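Local coordinates for protein contact-dependent inhibitor I (Escherichia coli NC101, PDB 5I4Q) that probably protects its producer cell by binding and neutralising the toxin delivered by contact-dependent growth inhibition systems, at residues N24-L27 against Y28-I32. Numbering follows the deposited sequence.
Sequences NLRL and YEECI
Tyr28 begins the next turn of helix 4-40: Tyr28 N donates a hydrogen bond to Asn24 O (3.0 Å). Asn24 O also lies in the plane of the Tyr28 ring, at its edge, 3.3 Å from Tyr28 CD1. With chi1 at -87°, CG stands beside the backbone N, which turns that edge toward the carbonyl of the preceding turn. The hydroxyl is hydrogen-bonded to Glu60 on helix 44-66, and the ring also meets Phe7 of a second subunit. Glu29 N follows with a bond of similar length to Leu25 O, while its carboxylate leads off to a salt bridge with Arg75. Glu30 N bonds to Arg26 O, and the two side chains run alongside each other, pointing the same way; Arg26 also packs on the backbone of another protein's chain. Glu30 OE2 sits over one face of the Arg26 guanidinium, 3.2 Å from Arg26 NH1, with the two planar groups 87° apart. Cys31 N closes the series on Leu27 O, the straightest of the four bonds at 168°. Such i to i+4 bonding defines an alpha helix. In the i to i+4 Arg26-Glu30 salt bridge, OE2 lies well out of the guanidinium plane with no N-H aimed at it, so the pair is probably only weakly directional.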
loop_
_atom_site.group_PDB
_atom_site.type_symbol
_atom_site.label_atom_id
_atom_site.label_comp_id
_atom_site.label_asym_id
_atom_site.label_seq_id
_atom_site.Cartn_x
_atom_site.Cartn_y
_atom_site.Cartn_z
ATOM N N ASN B 24 -10.791 4.974 6.018
ATOM C CA ASN B 24 -11.542 5.871 5.193
ATOM C C ASN B 24 -12.613 5.109 4.419
ATOM O O ASN B 24 -13.721 5.596 4.280
ATOM C CB ASN B 24 -10.630 6.633 4.276
ATOM C CG ASN B 24 -9.826 7.713 4.985
ATOM O OD1 ASN B 24 -10.365 8.468 5.752
ATOM N ND2 ASN B 24 -8.534 7.820 4.662
ATOM N N LEU B 25 -12.273 3.932 3.914
ATOM C CA LEU B 25 -13.202 3.071 3.210
ATOM C C LEU B 25 -14.410 2.671 4.078
ATOM O O LEU B 25 -15.535 2.633 3.570
ATOM C CB LEU B 25 -12.511 1.839 2.630
ATOM C CG LEU B 25 -11.685 2.125 1.358
ATOM C CD1 LEU B 25 -10.950 0.905 0.922
ATOM C CD2 LEU B 25 -12.491 2.638 0.186
ATOM N N ARG B 26 -14.195 2.439 5.373
ATOM C CA ARG B 26 -15.284 2.144 6.294
ATOM C C ARG B 26 -16.254 3.312 6.358
ATOM O O ARG B 26 -17.432 3.076 6.350
ATOM C CB ARG B 26 -14.820 1.864 7.728
ATOM C CG ARG B 26 -14.019 0.582 7.966
ATOM C CD ARG B 26 -13.533 0.415 9.432
ATOM N NE ARG B 26 -14.677 0.233 10.350
ATOM C CZ ARG B 26 -15.315 1.205 11.015
ATOM N NH1 ARG B 26 -16.346 0.886 11.794
ATOM N NH2 ARG B 26 -14.939 2.484 10.921
ATOM N N LEU B 27 -15.771 4.544 6.472
ATOM C CA LEU B 27 -16.629 5.736 6.433
ATOM C C LEU B 27 -17.389 5.878 5.120
ATOM O O LEU B 27 -18.530 6.254 5.134
ATOM C CB LEU B 27 -15.850 7.034 6.644
ATOM C CG LEU B 27 -15.179 7.269 8.011
ATOM C CD1 LEU B 27 -14.106 8.360 7.977
ATOM C CD2 LEU B 27 -16.226 7.583 9.060
ATOM N N TYR B 28 -16.755 5.606 3.976
ATOM C CA TYR B 28 -17.465 5.703 2.701
ATOM C C TYR B 28 -18.585 4.679 2.723
ATOM O O TYR B 28 -19.684 4.984 2.396
ATOM C CB TYR B 28 -16.545 5.503 1.503
ATOM C CG TYR B 28 -15.843 6.745 0.980
ATOM C CD1 TYR B 28 -14.662 7.167 1.499
ATOM C CD2 TYR B 28 -16.303 7.402 -0.124
ATOM C CE1 TYR B 28 -14.017 8.268 0.977
ATOM C CE2 TYR B 28 -15.694 8.488 -0.622
ATOM C CZ TYR B 28 -14.560 8.941 -0.066
ATOM O OH TYR B 28 -13.943 10.030 -0.615
ATOM N N GLU B 29 -18.290 3.483 3.195
ATOM C CA GLU B 29 -19.247 2.390 3.224
ATOM C C GLU B 29 -20.465 2.744 4.066
ATOM O O GLU B 29 -21.589 2.550 3.642
ATOM C CB GLU B 29 -18.591 1.090 3.722
ATOM C CG GLU B 29 -18.988 -0.146 2.930
ATOM C CD GLU B 29 -18.410 -1.448 3.471
ATOM O OE1 GLU B 29 -19.097 -2.069 4.318
ATOM O OE2 GLU B 29 -17.311 -1.857 3.027
ATOM N N GLU B 30 -20.237 3.303 5.233
ATOM C CA GLU B 30 -21.316 3.678 6.126
ATOM C C GLU B 30 -22.159 4.795 5.524
ATOM O O GLU B 30 -23.374 4.703 5.499
ATOM C CB GLU B 30 -20.747 4.105 7.495
ATOM C CG GLU B 30 -20.271 2.928 8.369
ATOM C CD GLU B 30 -19.359 3.314 9.565
ATOM O OE1 GLU B 30 -19.327 4.502 9.977
ATOM O OE2 GLU B 30 -18.650 2.414 10.097
ATOM N N CYS B 31 -21.502 5.844 5.038
ATOM C CA CYS B 31 -22.175 7.003 4.440
ATOM C C CYS B 31 -23.063 6.599 3.212
ATOM O O CYS B 31 -24.193 7.054 3.029
ATOM C CB CYS B 31 -21.119 8.032 4.047
ATOM S SG CYS B 31 -21.680 9.738 4.116
ATOM N N ILE B 32 -22.554 5.687 2.410
ATOM C CA ILE B 32 -23.288 5.162 1.292
ATOM C C ILE B 32 -24.487 4.315 1.734
ATOM O O ILE B 32 -25.529 4.446 1.126
ATOM C CB ILE B 32 -22.388 4.327 0.396
ATOM C CG1 ILE B 32 -21.393 5.238 -0.322
ATOM C CG2 ILE B 32 -23.228 3.505 -0.548
ATOM C CD1 ILE B 32 -20.240 4.474 -0.962
#